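PDB 4XUK: putative hydrolase from Acinetobacter sp. NBRC 100985, which probably hydrolyses organophosphorus triesters and lactones at a two-zinc site, as a member of the metallo-beta-lactamase superfamily. Local coordinates for residues 7-12 with 285-290; 11-16 with 207-212; 178-183 with 200-205. The protein carries 2 engineered substitutions. All blocks are in the same frame, centred on the assembly; numbering follows the deposited sequence.

Overall arrangement
The three contacts all join the two mixed beta sheets that face each other in the metallo-beta-lactamase sandwich. Contacts 1 and 2, centres 11 Å apart, start from neighbouring residues at the N-terminus, share Ala11 and Gly12, and touch through the Tyr9–Glu211 pair. Contact 1 joins the N-terminal edge strand 6-11 to the C-terminal tail and is part of the subunit interface; contact 2 brings together two hairpin turns. Contact 3, centred 25 Å from contact 1 and 21 Å from contact 2, lies nested within both along the chain. It uses 177-180, the opposite edge strand of the sheet that holds 6-11, and strand 202-208, shared with contact 2, and closes the sandwich nearer the zinc site.

Contact 1: residues 7-12 with 285-290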
# COMPACT_ATOMS: atom_id res chain seq x y z
N TYR A 7 -6.32 2.76 -8.23
CA TYR A 7 -4.92 2.49 -8.47
C TYR A 7 -4.80 1.69 -9.75
O TYR A 7 -5.61 0.79 -9.99
CB TYR A 7 -4.29 1.70 -7.30
CG TYR A 7 -2.84 1.38 -7.58
CD1 TYR A 7 -1.84 2.31 -7.33
CD2 TYR A 7 -2.47 0.16 -8.16
CE1 TYR A 7 -0.51 2.03 -7.61
CE2 TYR A 7 -1.15 -0.12 -8.45
CZ TYR A 7 -0.18 0.82 -8.16
OH TYR A 7 1.13 0.55 -8.45
N GLN A 8 -3.81 2.02 -10.57
CA GLN A 8 -3.65 1.34 -11.85
C GLN A 8 -2.53 0.31 -11.80
O GLN A 8 -1.38 0.67 -11.58
CB GLN A 8 -3.34 2.35 -12.97
CG GLN A 8 -4.35 3.50 -13.12
CD GLN A 8 -5.70 3.08 -13.67
OE1 GLN A 8 -6.01 1.89 -13.79
NE2 GLN A 8 -6.52 4.07 -14.03
N TYR A 9 -2.88 -0.95 -12.01
CA TYR A 9 -1.89 -2.03 -12.08
C TYR A 9 -1.77 -2.51 -13.52
O TYR A 9 -2.77 -2.85 -14.15
CB TYR A 9 -2.29 -3.19 -11.15
CG TYR A 9 -1.33 -4.36 -11.21
CD1 TYR A 9 -0.12 -4.32 -10.54
CD2 TYR A 9 -1.63 -5.49 -11.96
CE1 TYR A 9 0.77 -5.38 -10.61
CE2 TYR A 9 -0.75 -6.56 -12.03
CZ TYR A 9 0.45 -6.49 -11.34
OH TYR A 9 1.34 -7.54 -11.41
N GLN A 10 -0.55 -2.52 -14.05
CA GLN A 10 -0.34 -2.94 -15.44
C GLN A 10 0.16 -4.37 -15.52
O GLN A 10 1.16 -4.74 -14.91
CB GLN A 10 0.64 -2.00 -16.14
CG GLN A 10 0.65 -2.17 -17.67
CD GLN A 10 -0.53 -1.48 -18.34
OE1 GLN A 10 -1.10 -0.53 -17.81
NE2 GLN A 10 -0.90 -1.97 -19.53
N ALA A 11 -0.55 -5.19 -16.29
CA ALA A 11 -0.14 -6.56 -16.53
C ALA A 11 0.05 -6.74 -18.02
O ALA A 11 -0.87 -7.19 -18.72
CB ALA A 11 -1.17 -7.53 -16.00
N GLY A 12 1.23 -6.38 -18.52
CA GLY A 12 1.49 -6.46 -19.94
C GLY A 12 0.58 -5.51 -20.69
O GLY A 12 0.61 -4.30 -20.45
N ILE A 285 1.86 -10.24 0.39
CA ILE A 285 2.83 -9.27 -0.10
C ILE A 285 2.10 -8.28 -1.02
O ILE A 285 1.77 -8.62 -2.15
CB ILE A 285 3.93 -9.95 -0.93
CG1 ILE A 285 4.41 -11.26 -0.28
CG2 ILE A 285 5.08 -8.99 -1.15
CD1 ILE A 285 4.98 -11.06 1.12
N PRO A 286 1.85 -7.05 -0.54
CA PRO A 286 1.18 -6.09 -1.43
C PRO A 286 2.09 -5.67 -2.59
O PRO A 286 3.32 -5.72 -2.48
CB PRO A 286 0.87 -4.90 -0.50
CG PRO A 286 1.83 -5.04 0.65
CD PRO A 286 2.06 -6.52 0.82
N ILE A 287 1.50 -5.30 -3.72
CA ILE A 287 2.34 -4.83 -4.82
C ILE A 287 2.97 -3.50 -4.45
O ILE A 287 2.49 -2.80 -3.55
CB ILE A 287 1.58 -4.70 -6.14
CG1 ILE A 287 0.29 -3.90 -5.95
CG2 ILE A 287 1.26 -6.07 -6.71
CD1 ILE A 287 0.24 -2.69 -6.82
N HIS A 288 4.05 -3.17 -5.13
CA HIS A 288 4.85 -1.99 -4.81
C HIS A 288 4.40 -0.87 -5.76
O HIS A 288 4.50 -1.02 -6.98
CB HIS A 288 6.34 -2.34 -5.00
CG HIS A 288 7.30 -1.30 -4.52
ND1 HIS A 288 8.59 -1.59 -4.13
CD2 HIS A 288 7.16 0.04 -4.37
CE1 HIS A 288 9.20 -0.48 -3.76
NE2 HIS A 288 8.35 0.53 -3.89
N PHE A 289 3.85 0.20 -5.23
CA PHE A 289 3.38 1.37 -5.99
C PHE A 289 4.27 1.73 -7.21
O PHE A 289 5.51 1.94 -7.01
CB PHE A 289 3.22 2.58 -5.05
CG PHE A 289 2.43 3.72 -5.64
CD1 PHE A 289 2.95 4.49 -6.66
CD2 PHE A 289 1.19 4.00 -5.21
CE1 PHE A 289 2.23 5.51 -7.21
CE2 PHE A 289 0.47 5.01 -5.76
CZ PHE A 289 0.99 5.77 -6.77
N LYS A 290 3.68 1.81 -8.37
CA LYS A 290 4.41 2.16 -9.52
C LYS A 290 3.87 3.43 -10.23
O LYS A 290 2.80 3.44 -10.73
CB LYS A 290 4.41 0.99 -10.44
CG LYS A 290 5.67 0.76 -11.21
CD LYS A 290 5.62 -0.62 -11.82
CE LYS A 290 6.91 -1.39 -11.67
NZ LYS A 290 6.83 -2.74 -11.04
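With CG anti to the backbone nitrogen (chi1 178°), the Tyr7 ring reaches straight across to the C-terminal tail, and a similar extended first torsion turns Phe289 to meet it. Tyr7 brings its CE1 corner over one face of Phe289, in an edge-to-face stack whose centroids are 5.1 Å apart and whose planes meet at 66°. The phenol oxygen accepts a hydrogen bond from Lys290 N, with 2.8 Å between Lys290 N and Tyr7 OH and an N-H...O angle of 156°; the donor lies near the ring plane. The bond holds the hydroxyl end in place, while Phe289 and Ile287 limit how the ring can turn. Ile287 comes from the opposite direction and presses CD1 to 3.3 Å from Tyr7 CE2, a tight fit. In the metallo-beta-lactamase sandwich this joins the outermost strand 6-11 of one sheet to the tail that follows strand 283-286, the outermost strand of the other. Gln2 of the second subunit bonds to Gln8 N and Lys290 O, and Gln55 OE1 of that subunit is hydrogen-bonded to Lys290 NZ, so the contact is part of the interface between the subunits. The other branch of Ile287, CG2, lies 4.0 Å from Tyr9 CE1, while the Tyr9 hydroxyl is hydrogen-bonded to Glu211 OE2.

Contact 2: residues 11-16 with 207-212; sequences AGDVQI and KTKGES
Two beta hairpins, one from each sheet of the sandwich, meet here at their turns. Ala11 to Val14 forms a type II' turn between strands 6-11 and 14-26, and Thr208 to Glu211 forms a type II turn between strands 202-208 and 211-215. At the outer end of the contact Lys209 NZ donates to Asp13 OD2 across 2.9 Å, a salt bridge that ties one turn to the other. The ammonium group approaches from above the carboxylate plane, 37° out of it, and the two side chains cross at about a right angle. Bends at chi2 and chi3 carry the lysine chain round to this position. Farther in, contact becomes apolar: Val14 CG2 meets Thr208 CG2 at 3.8 Å. The threonine hydroxyl, placed between the backbone nitrogen and carbonyl carbon (chi1 72°), turns back to its own turn and donates to Glu211 O, 2.9 Å from Thr208 OG1. That carbonyl oxygen also accepts from Thr208 N, at 2.8 Å, so two donors of a single residue hold it. Glu211 then extends its chain toward Ala11, whose CB lies 3.6 Å from Glu211 OE1. The carboxylate's other oxygen, OE2, is engaged by Thr260 OG1 as well as by Tyr9 OH, which would hold the group in place beside the alanine. The first turn is closed by bonds in both directions, Ala11 N to Val14 O and Val14 N to Ala11 O. Its glycine, Gly12, has a positive phi of 64°, as expected at the first corner of a type II' turn, the classic geometry of a tight two-residue beta hairpin.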
# COMPACT_ATOMS: atom_id res chain seq x y z
N ALA A 11 -0.55 -5.19 -16.29
CA ALA A 11 -0.14 -6.56 -16.53
C ALA A 11 0.05 -6.74 -18.02
O ALA A 11 -0.87 -7.19 -18.72
CB ALA A 11 -1.17 -7.53 -16.00
N GLY A 12 1.23 -6.38 -18.52
CA GLY A 12 1.49 -6.46 -19.94
C GLY A 12 0.58 -5.51 -20.69
O GLY A 12 0.61 -4.30 -20.45
N ASP A 13 -0.25 -6.05 -21.59
CA ASP A 13 -1.19 -5.24 -22.36
C ASP A 13 -2.48 -4.92 -21.61
O ASP A 13 -3.36 -4.24 -22.15
CB ASP A 13 -1.52 -5.93 -23.68
CG ASP A 13 -0.37 -5.89 -24.66
OD1 ASP A 13 0.50 -5.00 -24.53
OD2 ASP A 13 -0.35 -6.74 -25.58
N VAL A 14 -2.60 -5.39 -20.38
CA VAL A 14 -3.86 -5.24 -19.65
C VAL A 14 -3.70 -4.27 -18.50
O VAL A 14 -2.70 -4.32 -17.77
CB VAL A 14 -4.34 -6.60 -19.13
CG1 VAL A 14 -5.67 -6.47 -18.37
CG2 VAL A 14 -4.47 -7.58 -20.28
N GLN A 15 -4.66 -3.38 -18.33
CA GLN A 15 -4.65 -2.49 -17.18
C GLN A 15 -5.77 -2.91 -16.25
O GLN A 15 -6.93 -3.04 -16.67
CB GLN A 15 -4.83 -1.03 -17.60
CG GLN A 15 -4.87 -0.07 -16.42
CD GLN A 15 -5.00 1.39 -16.82
OE1 GLN A 15 -5.99 1.80 -17.43
NE2 GLN A 15 -3.99 2.19 -16.49
N ILE A 16 -5.42 -3.16 -14.99
CA ILE A 16 -6.40 -3.45 -13.97
C ILE A 16 -6.47 -2.24 -13.03
O ILE A 16 -5.45 -1.78 -12.53
CB ILE A 16 -6.02 -4.71 -13.17
CG1 ILE A 16 -5.99 -5.91 -14.11
CG2 ILE A 16 -7.00 -4.93 -12.02
CD1 ILE A 16 -5.31 -7.15 -13.55
N LYS A 207 -5.49 -14.94 -17.68
CA LYS A 207 -4.11 -15.21 -18.09
C LYS A 207 -3.66 -14.24 -19.17
O LYS A 207 -4.27 -14.15 -20.24
CB LYS A 207 -3.94 -16.66 -18.53
CG LYS A 207 -4.35 -17.67 -17.46
CD LYS A 207 -4.06 -19.11 -17.87
CE LYS A 207 -4.89 -20.10 -17.05
NZ LYS A 207 -6.32 -20.13 -17.48
N THR A 208 -2.61 -13.48 -18.88
CA THR A 208 -2.03 -12.58 -19.85
C THR A 208 -0.64 -13.09 -20.20
O THR A 208 -0.19 -14.11 -19.67
CB THR A 208 -1.92 -11.16 -19.29
OG1 THR A 208 -0.89 -11.12 -18.30
CG2 THR A 208 -3.24 -10.75 -18.64
N LYS A 209 0.04 -12.38 -21.09
CA LYS A 209 1.41 -12.73 -21.45
C LYS A 209 2.33 -12.64 -20.24
O LYS A 209 2.57 -11.56 -19.70
CB LYS A 209 1.91 -11.81 -22.56
CG LYS A 209 1.55 -10.34 -22.34
CD LYS A 209 0.36 -9.93 -23.19
CE LYS A 209 0.75 -9.70 -24.64
NZ LYS A 209 -0.44 -9.62 -25.53
N GLY A 210 2.84 -13.79 -19.80
CA GLY A 210 3.78 -13.84 -18.69
C GLY A 210 3.23 -13.57 -17.29
O GLY A 210 4.01 -13.42 -16.34
N GLU A 211 1.91 -13.51 -17.14
CA GLU A 211 1.32 -13.23 -15.83
C GLU A 211 -0.11 -13.76 -15.72
O GLU A 211 -0.93 -13.53 -16.62
CB GLU A 211 1.35 -11.73 -15.53
CG GLU A 211 0.76 -11.34 -14.18
CD GLU A 211 1.00 -9.88 -13.86
OE1 GLU A 211 1.73 -9.21 -14.61
OE2 GLU A 211 0.47 -9.40 -12.84
N SER A 212 -0.40 -14.48 -14.64
CA SER A 212 -1.76 -14.87 -14.33
C SER A 212 -2.26 -14.04 -13.16
O SER A 212 -1.55 -13.88 -12.16
CB SER A 212 -1.84 -16.36 -13.98
OG SER A 212 -1.61 -17.18 -15.11

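Contact 3: residues 178-183 with 200-205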
# COMPACT_ATOMS: atom_id res chain seq x y z
N LYS A 178 -27.00 -12.70 -16.53
CA LYS A 178 -26.72 -14.02 -17.08
C LYS A 178 -26.12 -14.90 -16.00
O LYS A 178 -25.48 -14.41 -15.07
CB LYS A 178 -25.73 -13.90 -18.24
CG LYS A 178 -26.11 -12.91 -19.32
CD LYS A 178 -27.38 -13.35 -20.04
CE LYS A 178 -27.63 -12.51 -21.29
NZ LYS A 178 -28.79 -13.06 -22.06
N THR A 179 -26.33 -16.21 -16.12
CA THR A 179 -25.61 -17.16 -15.27
C THR A 179 -24.72 -18.07 -16.11
O THR A 179 -24.93 -18.19 -17.32
CB THR A 179 -26.55 -17.98 -14.36
OG1 THR A 179 -27.36 -18.86 -15.15
CG2 THR A 179 -27.46 -17.04 -13.57
N TYR A 180 -23.72 -18.68 -15.48
CA TYR A 180 -22.79 -19.56 -16.18
C TYR A 180 -22.55 -20.84 -15.40
O TYR A 180 -22.91 -20.94 -14.22
CB TYR A 180 -21.44 -18.86 -16.44
CG TYR A 180 -20.73 -18.45 -15.17
CD1 TYR A 180 -20.03 -19.38 -14.40
CD2 TYR A 180 -20.76 -17.13 -14.73
CE1 TYR A 180 -19.39 -19.02 -13.24
CE2 TYR A 180 -20.11 -16.75 -13.56
CZ TYR A 180 -19.43 -17.70 -12.82
OH TYR A 180 -18.79 -17.34 -11.66
N LYS A 181 -21.89 -21.78 -16.02
CA LYS A 181 -21.50 -23.01 -15.37
C LYS A 181 -20.00 -23.21 -15.43
O LYS A 181 -19.35 -22.65 -16.25
CB LYS A 181 -22.21 -24.17 -16.04
CG LYS A 181 -23.59 -24.38 -15.53
CD LYS A 181 -23.61 -24.60 -14.01
CE LYS A 181 -22.45 -25.48 -13.52
NZ LYS A 181 -21.60 -24.82 -12.52
N LEU A 182 -19.47 -24.05 -14.59
CA LEU A 182 -18.08 -24.45 -14.64
C LEU A 182 -17.63 -24.75 -16.07
O LEU A 182 -18.43 -25.29 -16.78
CB LEU A 182 -18.03 -25.70 -13.82
CG LEU A 182 -16.73 -26.14 -13.22
CD1 LEU A 182 -15.74 -24.99 -13.02
CD2 LEU A 182 -17.08 -26.86 -11.96
N GLY A 183 -16.40 -24.42 -16.49
CA GLY A 183 -15.98 -24.71 -17.85
C GLY A 183 -16.24 -23.54 -18.78
O GLY A 183 -15.62 -23.43 -19.85
N GLY A 200 -22.36 -20.69 -4.27
CA GLY A 200 -21.93 -20.57 -5.65
C GLY A 200 -20.82 -19.56 -5.85
O GLY A 200 -20.70 -18.94 -6.92
N HIS A 201 -19.99 -19.38 -4.82
CA HIS A 201 -18.88 -18.44 -4.90
C HIS A 201 -17.89 -18.93 -5.94
O HIS A 201 -17.48 -20.09 -5.91
CB HIS A 201 -18.20 -18.29 -3.54
CG HIS A 201 -17.19 -17.18 -3.50
ND1 HIS A 201 -15.91 -17.32 -3.99
CD2 HIS A 201 -17.28 -15.91 -3.04
CE1 HIS A 201 -15.25 -16.18 -3.82
NE2 HIS A 201 -16.07 -15.31 -3.26
N PHE A 202 -17.52 -18.04 -6.86
CA PHE A 202 -16.52 -18.35 -7.87
C PHE A 202 -15.44 -17.28 -7.89
O PHE A 202 -15.70 -16.11 -7.58
CB PHE A 202 -17.14 -18.39 -9.27
CG PHE A 202 -17.62 -19.76 -9.71
CD1 PHE A 202 -18.68 -20.38 -9.07
CD2 PHE A 202 -17.03 -20.39 -10.79
CE1 PHE A 202 -19.14 -21.63 -9.50
CE2 PHE A 202 -17.48 -21.64 -11.22
CZ PHE A 202 -18.53 -22.26 -10.57
N SER A 203 -14.24 -17.67 -8.30
CA SER A 203 -13.18 -16.71 -8.56
C SER A 203 -12.96 -16.68 -10.07
O SER A 203 -13.45 -17.56 -10.78
CB SER A 203 -11.90 -17.09 -7.81
OG SER A 203 -12.15 -17.26 -6.43
N TYR A 204 -12.23 -15.67 -10.55
CA TYR A 204 -12.02 -15.51 -11.98
C TYR A 204 -10.53 -15.36 -12.29
O TYR A 204 -9.85 -14.52 -11.68
CB TYR A 204 -12.79 -14.29 -12.49
CG TYR A 204 -14.28 -14.38 -12.25
CD1 TYR A 204 -15.08 -15.20 -13.03
CD2 TYR A 204 -14.88 -13.66 -11.22
CE1 TYR A 204 -16.44 -15.30 -12.82
CE2 TYR A 204 -16.25 -13.74 -11.00
CZ TYR A 204 -17.02 -14.57 -11.79
OH TYR A 204 -18.38 -14.68 -11.58
N GLU A 205 -10.03 -16.16 -13.22
CA GLU A 205 -8.62 -16.10 -13.60
C GLU A 205 -8.43 -15.50 -14.99
O GLU A 205 -9.07 -15.92 -15.96
CB GLU A 205 -7.97 -17.48 -13.51
CG GLU A 205 -6.46 -17.45 -13.77
CD GLU A 205 -5.81 -18.80 -13.57
OE1 GLU A 205 -6.54 -19.80 -13.41
OE2 GLU A 205 -4.56 -18.86 -13.57
O HOH W 1 -20.51 -16.67 -8.87
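Tyr180 OH and Tyr204 OH lie 2.7 Å apart, close enough for a hydrogen bond, at the heart of this buried contact. The pair bridges the two sheets of the metallo-beta-lactamase sandwich, with Tyr180 at the end of the outermost strand 177-180 and Tyr204 on strand 202-208 of the facing sheet. The Tyr204 hydroxyl also bonds to the backbone oxygen of Leu106, so that a pair of buried phenols is linked onward to a main-chain acceptor. A water donates to Gly200 O, which lies 3.0 Å from the water oxygen, and makes a weak 3.3 Å bond with Tyr180 OH.

A first torsion of 61° swings the Tyr180 ring at the second sheet. There it slides past Phe202 in the opposite direction and makes a T-shaped stack: the Tyr180 edge points to a face of Phe202, with centroids 5.2 Å apart and planes at 83°. Near the rim of that face, Tyr180 CE1 lies 3.7 Å from Phe202 CD2. Phe202 CB comes within 3.1 Å of Tyr180 OH, a close approach.

In the loop just before strand 202-208, His201, whose CB points away from 178-183, bonds through NE2 to the backbone nitrogen of Asp218, the aspartate shared by both zinc ions. The Phe202 side chain itself is about 12 Å from a zinc ion. Leu182 crosses the Phe202 side chain at about a right angle, its CD1 4.2 Å from Phe202 CE2.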